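Local coordinates for putative adenosine kinase (Schistosoma mansoni, PDB 3VAS), which probably catalyses the ATP-dependent phosphorylation of adenosine to AMP, as a member of the ribokinase-like pfkB family of sugar and nucleoside kinases, at residues A[179-184]-A[207-212]; A[195-200]-A[227-232]; A[130-135]-A[159-164]; A[37-42]-A[68-73]. All coordinates share one frame; numbering follows the deposited sequence.

Contact 1. Residues A[179-184]-A[207-212]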
loop_
_atom_site.group_PDB
_atom_site.type_symbol
_atom_site.label_atom_id
_atom_site.label_comp_id
_atom_site.label_asym_id
_atom_site.label_seq_id
_atom_site.Cartn_x
_atom_site.Cartn_y
_atom_site.Cartn_z
ATOM N N ALA A 179 13.207 -1.586 -14.167
ATOM C CA ALA A 179 13.090 -1.740 -12.716
ATOM C C ALA A 179 13.663 -3.070 -12.244
ATOM O O ALA A 179 13.601 -4.070 -12.956
ATOM C CB ALA A 179 11.645 -1.601 -12.272
ATOM N N GLN A 180 14.226 -3.075 -11.041
ATOM C CA GLN A 180 14.734 -4.305 -10.440
ATOM C C GLN A 180 13.871 -4.666 -9.247
ATOM O O GLN A 180 13.934 -5.785 -8.730
ATOM C CB GLN A 180 16.193 -4.138 -10.010
ATOM C CG GLN A 180 17.141 -3.856 -11.166
ATOM C CD GLN A 180 17.127 -4.962 -12.204
ATOM O OE1 GLN A 180 17.055 -4.701 -13.407
ATOM N NE2 GLN A 180 17.197 -6.207 -11.744
ATOM N N VAL A 181 13.060 -3.700 -8.822
ATOM C CA VAL A 181 12.204 -3.843 -7.648
ATOM C C VAL A 181 10.793 -3.347 -7.948
ATOM O O VAL A 181 10.618 -2.267 -8.512
ATOM C CB VAL A 181 12.761 -3.041 -6.453
ATOM C CG1 VAL A 181 11.816 -3.124 -5.258
ATOM C CG2 VAL A 181 14.157 -3.535 -6.079
ATOM N N TYR A 182 9.790 -4.137 -7.576
ATOM C CA TYR A 182 8.399 -3.727 -7.740
ATOM C C TYR A 182 7.661 -3.693 -6.409
ATOM O O TYR A 182 7.892 -4.528 -5.532
ATOM C CB TYR A 182 7.666 -4.651 -8.714
ATOM C CG TYR A 182 8.386 -4.839 -10.026
ATOM C CD1 TYR A 182 8.278 -3.898 -11.040
ATOM C CD2 TYR A 182 9.180 -5.952 -10.248
ATOM C CE1 TYR A 182 8.939 -4.064 -12.241
ATOM C CE2 TYR A 182 9.848 -6.125 -11.444
ATOM C CZ TYR A 182 9.723 -5.180 -12.437
ATOM O OH TYR A 182 10.386 -5.351 -13.632
ATOM N N TYR A 183 6.787 -2.705 -6.258
ATOM C CA TYR A 183 5.856 -2.679 -5.145
ATOM C C TYR A 183 4.443 -2.477 -5.673
ATOM O O TYR A 183 4.146 -1.444 -6.274
ATOM C CB TYR A 183 6.195 -1.566 -4.147
ATOM C CG TYR A 183 5.268 -1.561 -2.949
ATOM C CD1 TYR A 183 5.493 -2.408 -1.864
ATOM C CD2 TYR A 183 4.152 -0.732 -2.910
ATOM C CE1 TYR A 183 4.639 -2.419 -0.769
ATOM C CE2 TYR A 183 3.289 -0.739 -1.823
ATOM C CZ TYR A 183 3.538 -1.580 -0.755
ATOM O OH TYR A 183 2.686 -1.575 0.327
ATOM N N ILE A 184 3.580 -3.467 -5.465
ATOM C CA ILE A 184 2.164 -3.319 -5.783
ATOM C C ILE A 184 1.298 -3.791 -4.615
ATOM O O ILE A 184 1.436 -4.922 -4.139
ATOM C CB ILE A 184 1.759 -4.103 -7.048
ATOM C CG1 ILE A 184 2.728 -3.838 -8.203
ATOM C CG2 ILE A 184 0.336 -3.741 -7.463
ATOM C CD1 ILE A 184 2.410 -4.646 -9.450
ATOM N N GLU A 207 14.023 -12.836 -12.285
ATOM C CA GLU A 207 14.624 -12.906 -10.952
ATOM C C GLU A 207 14.769 -11.537 -10.295
ATOM O O GLU A 207 15.803 -11.222 -9.706
ATOM C CB GLU A 207 15.971 -13.634 -10.985
ATOM C CG GLU A 207 15.849 -15.153 -10.982
ATOM C CD GLU A 207 15.134 -15.675 -9.743
ATOM O OE1 GLU A 207 15.661 -15.483 -8.625
ATOM O OE2 GLU A 207 14.041 -16.266 -9.885
ATOM N N LYS A 208 13.724 -10.728 -10.405
ATOM C CA LYS A 208 13.697 -9.419 -9.776
ATOM C C LYS A 208 13.005 -9.503 -8.422
ATOM O O LYS A 208 12.618 -10.586 -7.980
ATOM C CB LYS A 208 12.995 -8.408 -10.683
ATOM C CG LYS A 208 13.691 -8.200 -12.021
ATOM C CD LYS A 208 12.949 -7.195 -12.887
ATOM C CE LYS A 208 13.653 -6.976 -14.219
ATOM N NZ LYS A 208 13.067 -5.840 -14.979
ATOM N N LEU A 209 12.849 -8.360 -7.764
ATOM C CA LEU A 209 12.245 -8.330 -6.437
ATOM C C LEU A 209 10.823 -7.783 -6.479
ATOM O O LEU A 209 10.615 -6.592 -6.705
ATOM C CB LEU A 209 13.093 -7.489 -5.481
ATOM C CG LEU A 209 12.680 -7.588 -4.014
ATOM C CD1 LEU A 209 13.160 -8.915 -3.410
ATOM C CD2 LEU A 209 13.197 -6.398 -3.214
ATOM N N PHE A 210 9.847 -8.652 -6.243
ATOM C CA PHE A 210 8.451 -8.238 -6.257
ATOM C C PHE A 210 7.885 -8.197 -4.843
ATOM O O PHE A 210 7.849 -9.213 -4.153
ATOM C CB PHE A 210 7.614 -9.176 -7.133
ATOM C CG PHE A 210 6.211 -8.679 -7.384
ATOM C CD1 PHE A 210 5.929 -7.908 -8.500
ATOM C CD2 PHE A 210 5.184 -8.975 -6.500
ATOM C CE1 PHE A 210 4.645 -7.444 -8.736
ATOM C CE2 PHE A 210 3.898 -8.516 -6.728
ATOM C CZ PHE A 210 3.629 -7.745 -7.848
ATOM N N CYS A 211 7.426 -7.020 -4.425
ATOM C CA CYS A 211 6.898 -6.826 -3.078
ATOM C C CYS A 211 5.392 -6.599 -3.106
ATOM O O CYS A 211 4.890 -5.788 -3.885
ATOM C CB CYS A 211 7.602 -5.649 -2.395
ATOM S SG CYS A 211 9.416 -5.745 -2.460
ATOM N N PHE A 212 4.676 -7.316 -2.243
ATOM C CA PHE A 212 3.221 -7.352 -2.286
ATOM C C PHE A 212 2.636 -7.069 -0.909
ATOM O O PHE A 212 3.135 -7.569 0.099
ATOM C CB PHE A 212 2.766 -8.724 -2.796
ATOM C CG PHE A 212 1.271 -8.879 -2.904
ATOM C CD1 PHE A 212 0.541 -8.112 -3.801
ATOM C CD2 PHE A 212 0.601 -9.811 -2.128
ATOM C CE1 PHE A 212 -0.835 -8.257 -3.907
ATOM C CE2 PHE A 212 -0.777 -9.964 -2.225
ATOM C CZ PHE A 212 -1.496 -9.186 -3.117
#
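Lys-208 passes the edge of the Tyr-182 ring at a slant, its CD near the ring plane and 3.6 Å from CE2, and its ammonium group lies among several acceptors. NZ donates to Ala-179 O at 2.7 Å, nearly along the C=O axis, and to Tyr-182 OH at 3.0 Å. The extended chain (chi2 to chi4 near 180°) carries NZ past Gln-180 to the Ala-179 carbonyl. Glu-177 O and His-202 NE2 are also within bonding reach of NZ, so four acceptors share its three hydrogens, while the Tyr-182 hydroxyl has a further partner in Val-176 O. On the same face of the sheet Phe-210 crosses Tyr-182 at about a right angle, its CD1 3.7 Å from Tyr-182 CB; further along, its CE1 meets Ile-184 CD1 at 3.7 Å. The opposite face carries Val-181 beside Leu-209, pointing the same way, and Cys-211 CB at the edge of the Tyr-183 ring, 3.9 Å from CD1. Between the faces four backbone hydrogen bonds join the parallel strands in register, the one from Tyr-182 N to Leu-209 O measuring 2.7 Å. The pair forms the two strands of a right-handed beta-alpha-beta unit of the ribokinase-like fold: helix 189-205 connects them and packs on Tyr-182 and Phe-210, helix 224-231 packs on Phe-210 and Phe-212, strand 27-40 flanks 181-185, and strand 236-240 flanks 209-213.

Contact 2. Residues A[195-200]-A[227-232]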
loop_
_atom_site.group_PDB
_atom_site.type_symbol
_atom_site.label_atom_id
_atom_site.label_comp_id
_atom_site.label_asym_id
_atom_site.label_seq_id
_atom_site.Cartn_x
_atom_site.Cartn_y
_atom_site.Cartn_z
ATOM N N GLY A 195 -2.789 -6.311 -15.341
ATOM C CA GLY A 195 -1.522 -5.608 -15.380
ATOM C C GLY A 195 -0.579 -6.042 -14.271
ATOM O O GLY A 195 0.604 -6.291 -14.508
ATOM N N MET A 196 -1.093 -6.141 -13.050
ATOM C CA MET A 196 -0.226 -6.508 -11.939
ATOM C C MET A 196 0.246 -7.956 -12.067
ATOM O O MET A 196 1.360 -8.284 -11.673
ATOM C CB MET A 196 -0.888 -6.226 -10.584
ATOM C CG MET A 196 -2.075 -7.089 -10.253
ATOM S SD MET A 196 -2.938 -6.482 -8.786
ATOM C CE MET A 196 -1.737 -6.801 -7.503
ATOM N N LEU A 197 -0.591 -8.808 -12.652
ATOM C CA LEU A 197 -0.205 -10.195 -12.905
ATOM C C LEU A 197 0.898 -10.263 -13.958
ATOM O O LEU A 197 1.857 -11.024 -13.819
ATOM C CB LEU A 197 -1.412 -11.027 -13.357
ATOM C CG LEU A 197 -1.145 -12.525 -13.530
ATOM C CD1 LEU A 197 -0.548 -13.117 -12.260
ATOM C CD2 LEU A 197 -2.415 -13.270 -13.915
ATOM N N LYS A 198 0.755 -9.465 -15.011
ATOM C CA LYS A 198 1.757 -9.416 -16.065
ATOM C C LYS A 198 3.106 -8.960 -15.512
ATOM O O LYS A 198 4.137 -9.557 -15.815
ATOM C CB LYS A 198 1.321 -8.490 -17.202
ATOM C CG LYS A 198 2.035 -8.788 -18.512
ATOM C CD LYS A 198 2.188 -7.555 -19.392
ATOM C CE LYS A 198 3.086 -7.869 -20.592
ATOM N NZ LYS A 198 3.554 -6.649 -21.307
ATOM N N ILE A 199 3.097 -7.907 -14.700
ATOM C CA ILE A 199 4.332 -7.400 -14.108
ATOM C C ILE A 199 4.946 -8.425 -13.152
ATOM O O ILE A 199 6.158 -8.612 -13.133
ATOM C CB ILE A 199 4.114 -6.055 -13.385
ATOM C CG1 ILE A 199 3.799 -4.960 -14.405
ATOM C CG2 ILE A 199 5.347 -5.670 -12.573
ATOM C CD1 ILE A 199 3.467 -3.619 -13.786
ATOM N N ALA A 200 4.099 -9.099 -12.377
ATOM C CA ALA A 200 4.562 -10.126 -11.449
ATOM C C ALA A 200 5.277 -11.275 -12.168
ATOM O O ALA A 200 6.317 -11.750 -11.713
ATOM C CB ALA A 200 3.401 -10.656 -10.614
ATOM N N VAL A 227 -5.154 -13.013 -4.412
ATOM C CA VAL A 227 -4.137 -12.801 -3.383
ATOM C C VAL A 227 -3.121 -13.942 -3.396
ATOM O O VAL A 227 -1.911 -13.710 -3.383
ATOM C CB VAL A 227 -4.748 -12.659 -1.965
ATOM C CG1 VAL A 227 -3.642 -12.644 -0.900
ATOM C CG2 VAL A 227 -5.613 -11.399 -1.868
ATOM N N ASP A 228 -3.614 -15.174 -3.444
ATOM C CA ASP A 228 -2.727 -16.330 -3.424
ATOM C C ASP A 228 -1.906 -16.428 -4.699
ATOM O O ASP A 228 -0.757 -16.869 -4.672
ATOM C CB ASP A 228 -3.507 -17.624 -3.186
ATOM C CG ASP A 228 -3.882 -17.814 -1.730
ATOM O OD1 ASP A 228 -3.324 -17.096 -0.869
ATOM O OD2 ASP A 228 -4.729 -18.688 -1.448
ATOM N N GLU A 229 -2.488 -16.020 -5.820
ATOM C CA GLU A 229 -1.735 -16.033 -7.063
ATOM C C GLU A 229 -0.598 -15.014 -7.005
ATOM O O GLU A 229 0.528 -15.311 -7.405
ATOM C CB GLU A 229 -2.630 -15.782 -8.275
ATOM C CG GLU A 229 -1.868 -15.874 -9.588
ATOM C CD GLU A 229 -2.773 -16.006 -10.803
ATOM O OE1 GLU A 229 -3.833 -15.345 -10.849
ATOM O OE2 GLU A 229 -2.416 -16.775 -11.719
ATOM N N MET A 230 -0.894 -13.820 -6.497
ATOM C CA MET A 230 0.121 -12.782 -6.336
ATOM C C MET A 230 1.250 -13.219 -5.394
ATOM O O MET A 230 2.426 -13.016 -5.692
ATOM C CB MET A 230 -0.507 -11.472 -5.854
ATOM C CG MET A 230 -1.405 -10.800 -6.890
ATOM S SD MET A 230 -0.574 -10.539 -8.471
ATOM C CE MET A 230 0.696 -9.392 -7.991
ATOM N N ILE A 231 0.886 -13.821 -4.264
ATOM C CA ILE A 231 1.879 -14.333 -3.327
ATOM C C ILE A 231 2.857 -15.272 -4.038
ATOM O O ILE A 231 4.060 -15.250 -3.761
ATOM C CB ILE A 231 1.218 -15.037 -2.119
ATOM C CG1 ILE A 231 0.473 -14.013 -1.255
ATOM C CG2 ILE A 231 2.253 -15.760 -1.278
ATOM C CD1 ILE A 231 -0.250 -14.617 -0.069
ATOM N N SER A 232 2.352 -16.055 -4.992
ATOM C CA SER A 232 3.195 -17.040 -5.674
ATOM C C SER A 232 4.261 -16.414 -6.589
ATOM O O SER A 232 5.153 -17.114 -7.071
ATOM C CB SER A 232 2.354 -18.102 -6.413
ATOM O OG SER A 232 1.804 -17.612 -7.627
#
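Bends at chi2 (-54°) and again at chi3 fold the Met-230 chain so that its SD and CE lie against helix 195-200, where the end of Met-196 meets them. In Met-196 chi1 is 68°, which sets CG between the backbone N and the carbonyl carbon, and a final bend at chi3 brings its methyl against Met-230. The two thioether chains cross obliquely and their CE methyls touch at 3.6 Å. Met-230 CE also lies 4.0 Å from Ala-200 CB, so the one methyl bridges residues a helical turn apart. The short helical segments run in nearly the same direction, 22° apart, with axes 10.7 Å from each other, and the methionine chains span much of the distance between them. Such neighbouring helices on one side of a parallel sheet belong to the alpha/beta architecture of ribokinase-like enzymes, and here Phe-210 and Phe-212 of strand 209-213 lie against Met-230 from the sheet. Away from the methionines, Leu-197 and Glu-229 cross at about a right angle. Leu-197 CD1 lies 3.9 Å from Glu-229 CD, and the carboxylate is held through OE1 by the hydroxyl of Tyr-193, one turn earlier on the leucine's own helix.

Contact 3. Residues A[130-135]-A[159-164]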
loop_
_atom_site.group_PDB
_atom_site.type_symbol
_atom_site.label_atom_id
_atom_site.label_comp_id
_atom_site.label_asym_id
_atom_site.label_seq_id
_atom_site.Cartn_x
_atom_site.Cartn_y
_atom_site.Cartn_z
ATOM N N GLN A 130 -2.271 7.230 -16.724
ATOM C CA GLN A 130 -3.315 7.065 -17.718
ATOM C C GLN A 130 -4.422 8.033 -17.331
ATOM O O GLN A 130 -4.749 8.176 -16.152
ATOM C CB GLN A 130 -3.837 5.629 -17.715
ATOM C CG GLN A 130 -4.962 5.366 -18.705
ATOM C CD GLN A 130 -5.467 3.942 -18.624
ATOM O OE1 GLN A 130 -4.846 3.095 -17.985
ATOM N NE2 GLN A 130 -6.600 3.671 -19.265
ATOM N N ILE A 131 -4.977 8.731 -18.308
ATOM C CA ILE A 131 -6.048 9.665 -18.006
ATOM C C ILE A 131 -7.368 9.032 -18.431
ATOM O O ILE A 131 -7.507 8.565 -19.565
ATOM C CB ILE A 131 -5.829 11.051 -18.669
ATOM C CG1 ILE A 131 -4.854 11.909 -17.853
ATOM C CG2 ILE A 131 -7.136 11.812 -18.751
ATOM C CD1 ILE A 131 -3.437 11.382 -17.747
ATOM N N ALA A 132 -8.320 8.980 -17.505
ATOM C CA ALA A 132 -9.620 8.390 -17.788
ATOM C C ALA A 132 -10.446 9.289 -18.707
ATOM O O ALA A 132 -10.356 10.515 -18.637
ATOM C CB ALA A 132 -10.370 8.118 -16.495
ATOM N N GLU A 133 -11.236 8.668 -19.578
ATOM C CA GLU A 133 -12.177 9.389 -20.427
ATOM C C GLU A 133 -13.168 10.172 -19.576
ATOM O O GLU A 133 -13.736 9.638 -18.622
ATOM C CB GLU A 133 -12.928 8.410 -21.325
ATOM C CG GLU A 133 -12.131 7.929 -22.522
ATOM C CD GLU A 133 -12.114 8.943 -23.647
ATOM O OE1 GLU A 133 -11.254 8.827 -24.548
ATOM O OE2 GLU A 133 -12.969 9.857 -23.635
ATOM N N GLU A 134 -13.364 11.443 -19.913
ATOM C CA GLU A 134 -14.307 12.287 -19.188
ATOM C C GLU A 134 -15.720 11.738 -19.386
ATOM O O GLU A 134 -16.025 11.184 -20.438
ATOM C CB GLU A 134 -14.199 13.744 -19.662
ATOM C CG GLU A 134 -12.771 14.293 -19.650
ATOM C CD GLU A 134 -12.703 15.806 -19.853
ATOM O OE1 GLU A 134 -11.842 16.268 -20.637
ATOM O OE2 GLU A 134 -13.498 16.535 -19.222
ATOM N N PRO A 135 -16.595 11.899 -18.381
ATOM C CA PRO A 135 -16.385 12.644 -17.140
ATOM C C PRO A 135 -16.071 11.763 -15.926
ATOM O O PRO A 135 -16.495 12.102 -14.821
ATOM C CB PRO A 135 -17.745 13.303 -16.936
ATOM C CG PRO A 135 -18.708 12.248 -17.411
ATOM C CD PRO A 135 -18.000 11.475 -18.515
ATOM N N ALA A 159 -9.441 5.368 -11.232
ATOM C CA ALA A 159 -8.453 4.315 -10.996
ATOM C C ALA A 159 -8.832 2.952 -11.585
ATOM O O ALA A 159 -7.955 2.143 -11.887
ATOM C CB ALA A 159 -8.157 4.186 -9.502
ATOM N N CYS A 160 -10.132 2.703 -11.746
ATOM C CA CYS A 160 -10.617 1.455 -12.339
ATOM C C CYS A 160 -10.232 1.307 -13.803
ATOM O O CYS A 160 -10.070 0.188 -14.297
ATOM C CB CYS A 160 -12.139 1.353 -12.225
ATOM S SG CYS A 160 -12.739 1.138 -10.545
ATOM N N ASP A 161 -10.097 2.434 -14.495
ATOM C CA ASP A 161 -9.842 2.426 -15.933
ATOM C C ASP A 161 -8.401 2.083 -16.301
ATOM O O ASP A 161 -8.062 2.023 -17.484
ATOM C CB ASP A 161 -10.246 3.763 -16.562
ATOM C CG ASP A 161 -11.718 3.811 -16.937
ATOM O OD1 ASP A 161 -12.510 3.027 -16.370
ATOM O OD2 ASP A 161 -12.085 4.635 -17.800
ATOM N N LEU A 162 -7.555 1.861 -15.298
ATOM C CA LEU A 162 -6.175 1.458 -15.554
ATOM C C LEU A 162 -6.168 0.146 -16.330
ATOM O O LEU A 162 -6.746 -0.849 -15.887
ATOM C CB LEU A 162 -5.402 1.309 -14.247
ATOM C CG LEU A 162 -3.971 0.781 -14.358
ATOM C CD1 LEU A 162 -3.064 1.784 -15.075
ATOM C CD2 LEU A 162 -3.444 0.452 -12.975
ATOM N N SER A 163 -5.529 0.151 -17.495
ATOM C CA SER A 163 -5.625 -0.989 -18.399
ATOM C C SER A 163 -4.274 -1.573 -18.772
ATOM O O SER A 163 -3.245 -0.909 -18.680
ATOM C CB SER A 163 -6.370 -0.599 -19.675
ATOM O OG SER A 163 -5.630 0.354 -20.413
ATOM N N LEU A 164 -4.299 -2.826 -19.208
ATOM C CA LEU A 164 -3.110 -3.494 -19.706
ATOM C C LEU A 164 -2.602 -2.781 -20.958
ATOM O O LEU A 164 -1.397 -2.739 -21.211
ATOM C CB LEU A 164 -3.428 -4.959 -20.011
ATOM C CG LEU A 164 -2.266 -5.909 -20.292
ATOM C CD1 LEU A 164 -1.227 -5.850 -19.177
ATOM C CD2 LEU A 164 -2.785 -7.327 -20.473
HETATM O O HOH W 1 -10.792 5.904 -19.706
#
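Gln-130 OE1 accepts the backbone N-H of Ser-163 at 3.1 Å, the donor lying in the carbonyl plane on a lone pair. At the other end of the same amide, NE2 lies 2.8 Å from the carbonyl O of Asp-161, in the 3-10 segment before Leu-162, a weak bond because the N-H points well off the acceptor (121°). The flat group therefore spans Leu-162, touching backbone on both sides of it, and OE1 packs 3.2 Å from Leu-162 CA. An extended chain, CG anti to the backbone N (chi1 179°) and chi2 likewise straight, carries the amide from strand 126-131 across to this loop. A second link is made through water: it accepts from Glu-133 N at 2.8 Å and donates to Asp-161 OD2 at 2.6 Å, thus tying the carboxylate to the backbone at Glu-133. Ala-132 CB lies 4.1 Å from Asp-161 OD2, and Cys-106 of strand 101-107 touches the side chains of Gln-130, Ala-132, Asp-161 and Leu-162. Ser-163 OG in turn accepts from His-166 N. The glutamine amide thus bonds within the turn leading into helix 164-167, at whose start Ser-163 is the N-cap residue.

Contact 4. Residues A[37-42]-A[68-73]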
loop_
_atom_site.group_PDB
_atom_site.type_symbol
_atom_site.label_atom_id
_atom_site.label_comp_id
_atom_site.label_asym_id
_atom_site.label_seq_id
_atom_site.Cartn_x
_atom_site.Cartn_y
_atom_site.Cartn_z
ATOM N N ILE A 37 -9.806 12.471 1.590
ATOM C CA ILE A 37 -10.591 13.550 2.163
ATOM C C ILE A 37 -10.782 13.276 3.652
ATOM O O ILE A 37 -11.640 12.490 4.045
ATOM C CB ILE A 37 -11.941 13.700 1.452
ATOM C CG1 ILE A 37 -11.728 13.768 -0.063
ATOM C CG2 ILE A 37 -12.689 14.928 1.968
ATOM C CD1 ILE A 37 -13.007 13.990 -0.850
ATOM N N ILE A 38 -9.964 13.930 4.470
ATOM C CA ILE A 38 -9.892 13.638 5.893
ATOM C C ILE A 38 -10.783 14.566 6.704
ATOM O O ILE A 38 -10.632 15.789 6.663
ATOM C CB ILE A 38 -8.443 13.740 6.398
ATOM C CG1 ILE A 38 -7.519 12.919 5.491
ATOM C CG2 ILE A 38 -8.344 13.286 7.850
ATOM C CD1 ILE A 38 -6.051 13.094 5.796
ATOM N N VAL A 39 -11.709 13.973 7.448
ATOM C CA VAL A 39 -12.718 14.736 8.170
ATOM C C VAL A 39 -12.866 14.229 9.599
ATOM O O VAL A 39 -12.781 13.027 9.848
ATOM C CB VAL A 39 -14.089 14.669 7.439
ATOM C CG1 VAL A 39 -14.406 13.244 6.998
ATOM C CG2 VAL A 39 -15.212 15.228 8.305
ATOM N N ASP A 40 -13.053 15.154 10.537
ATOM C CA ASP A 40 -13.471 14.798 11.885
ATOM C C ASP A 40 -14.940 14.386 11.843
ATOM O O ASP A 40 -15.832 15.230 11.719
ATOM C CB ASP A 40 -13.269 15.969 12.847
ATOM C CG ASP A 40 -11.803 16.237 13.139
ATOM O OD1 ASP A 40 -10.995 15.285 13.057
ATOM O OD2 ASP A 40 -11.461 17.397 13.453
ATOM N N ALA A 41 -15.182 13.084 11.938
ATOM C CA ALA A 41 -16.523 12.540 11.763
ATOM C C ALA A 41 -17.305 12.469 13.069
ATOM O O ALA A 41 -16.741 12.216 14.135
ATOM C CB ALA A 41 -16.451 11.165 11.119
ATOM N N ASP A 42 -18.611 12.696 12.972
ATOM C CA ASP A 42 -19.508 12.527 14.105
ATOM C C ASP A 42 -19.754 11.041 14.327
ATOM O O ASP A 42 -19.601 10.235 13.410
ATOM C CB ASP A 42 -20.835 13.245 13.853
ATOM C CG ASP A 42 -20.646 14.669 13.351
ATOM O OD1 ASP A 42 -20.512 15.589 14.188
ATOM O OD2 ASP A 42 -20.635 14.865 12.115
ATOM N N ASP A 68 -21.054 13.742 -0.306
ATOM C CA ASP A 68 -21.773 15.005 -0.187
ATOM C C ASP A 68 -21.890 15.394 1.279
ATOM O O ASP A 68 -21.821 16.573 1.628
ATOM C CB ASP A 68 -23.168 14.902 -0.805
ATOM C CG ASP A 68 -23.137 14.870 -2.323
ATOM O OD1 ASP A 68 -22.245 15.514 -2.915
ATOM O OD2 ASP A 68 -24.009 14.202 -2.921
ATOM N N GLU A 69 -22.055 14.390 2.135
ATOM C CA GLU A 69 -22.269 14.625 3.557
ATOM C C GLU A 69 -21.049 15.227 4.258
ATOM O O GLU A 69 -21.172 16.225 4.969
ATOM C CB GLU A 69 -22.715 13.342 4.262
ATOM C CG GLU A 69 -23.167 13.567 5.696
ATOM C CD GLU A 69 -23.984 12.412 6.250
ATOM O OE1 GLU A 69 -23.916 11.299 5.684
ATOM O OE2 GLU A 69 -24.697 12.620 7.254
ATOM N N ILE A 70 -19.876 14.631 4.062
ATOM C CA ILE A 70 -18.669 15.144 4.711
ATOM C C ILE A 70 -18.228 16.475 4.109
ATOM O O ILE A 70 -17.447 17.209 4.709
ATOM C CB ILE A 70 -17.496 14.149 4.644
ATOM C CG1 ILE A 70 -17.029 13.972 3.199
ATOM C CG2 ILE A 70 -17.882 12.821 5.272
ATOM C CD1 ILE A 70 -15.864 13.026 3.058
ATOM N N GLN A 71 -18.739 16.788 2.923
ATOM C CA GLN A 71 -18.401 18.037 2.250
ATOM C C GLN A 71 -19.100 19.220 2.919
ATOM O O GLN A 71 -18.825 20.380 2.607
ATOM C CB GLN A 71 -18.767 17.960 0.765
ATOM C CG GLN A 71 -17.909 18.834 -0.132
ATOM C CD GLN A 71 -16.429 18.499 -0.032
ATOM O OE1 GLN A 71 -15.589 19.389 0.106
ATOM N NE2 GLN A 71 -16.102 17.210 -0.109
ATOM N N LYS A 72 -20.001 18.917 3.847
ATOM C CA LYS A 72 -20.699 19.944 4.605
ATOM C C LYS A 72 -19.945 20.240 5.896
ATOM O O LYS A 72 -20.265 21.181 6.622
ATOM C CB LYS A 72 -22.130 19.497 4.907
ATOM C CG LYS A 72 -22.968 19.301 3.660
ATOM C CD LYS A 72 -24.300 18.649 3.968
ATOM C CE LYS A 72 -25.176 18.625 2.728
ATOM N NZ LYS A 72 -25.479 20.005 2.251
ATOM N N LYS A 73 -18.936 19.424 6.170
ATOM C CA LYS A 73 -18.115 19.590 7.357
ATOM C C LYS A 73 -17.013 20.606 7.089
ATOM O O LYS A 73 -16.478 20.676 5.982
ATOM C CB LYS A 73 -17.497 18.249 7.754
ATOM C CG LYS A 73 -17.494 17.985 9.244
ATOM C CD LYS A 73 -18.911 17.839 9.770
ATOM C CE LYS A 73 -18.922 17.625 11.276
ATOM N NZ LYS A 73 -20.308 17.515 11.811
#
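Lys-73 lies across the end of strand 27-40 and reaches the acid beyond it. Its CB starts 3.8 Å from Val-39 CG2, and CG comes closer to the same methyl, 3.7 Å, the two side chains crossing at about a right angle. A bend at chi2 (66°) then redirects the chain, which continues extended through chi3 and chi4. CD and CE approach the Asp-42 carboxylate, CE also lying 3.9 Å from Asp-40 O. NZ ends in a salt bridge, meeting Asp-42 from the opposite direction. Its bond to OD2, 2.7 Å long, uses the syn lone pair, on the side of the other oxygen; a weak second one reaches OD1 at 3.1 Å. Both oxygens thus face the ammonium, and the interaction sits at the partly exposed margin of the contact, next to apolar packing. That packing is made by Ile-70, whose branches divide between two strand residues: CG2 meets Val-39 CG1 at 3.9 Å, while CD1, at the end of an extended chi2, meets Ile-37 CG2 at 3.9 Å. Val-39 therefore receives Ile-70 on one methyl and Lys-73 on the other. A type I turn from Ile-70 to Lys-73, closed by the bond from Lys-73 N to Ile-70 O, brings both residues to the strand. Met-45 of helix 44-48 and Ala-142 of strand 138-145 also touch Ile-70. The arrangement is a short helix with the type I turn 70-73 packed on a beta-sheet, in the smaller lid-like region of the ribokinase-like fold that adjoins the adenosine-binding site.

In the fold
From the N terminus, contact 4 comes first, closing a loop from strand 27-40 to turn 70-73. Contact 3 follows in series, joining strand 126-131 to the turn before helix 164-167 across two intervening strands, 138-145 and 150-157. Contacts 1 and 2 come last and cross, their segments alternating along 179-232: contact 1 pairs strands 181-185 and 209-213 around helix 189-205, contact 2 joins that helix to helix 224-231, and they touch where Ile-184 packs on Met-196. Leu-164 also packs on Gly-195 and Lys-198, linking contacts 3 and 2. Contact 4 stands apart, its centre about 37 Å from that of contact 1, yet strand 27-40 pairs with strand 181-185 and so connects the two regions.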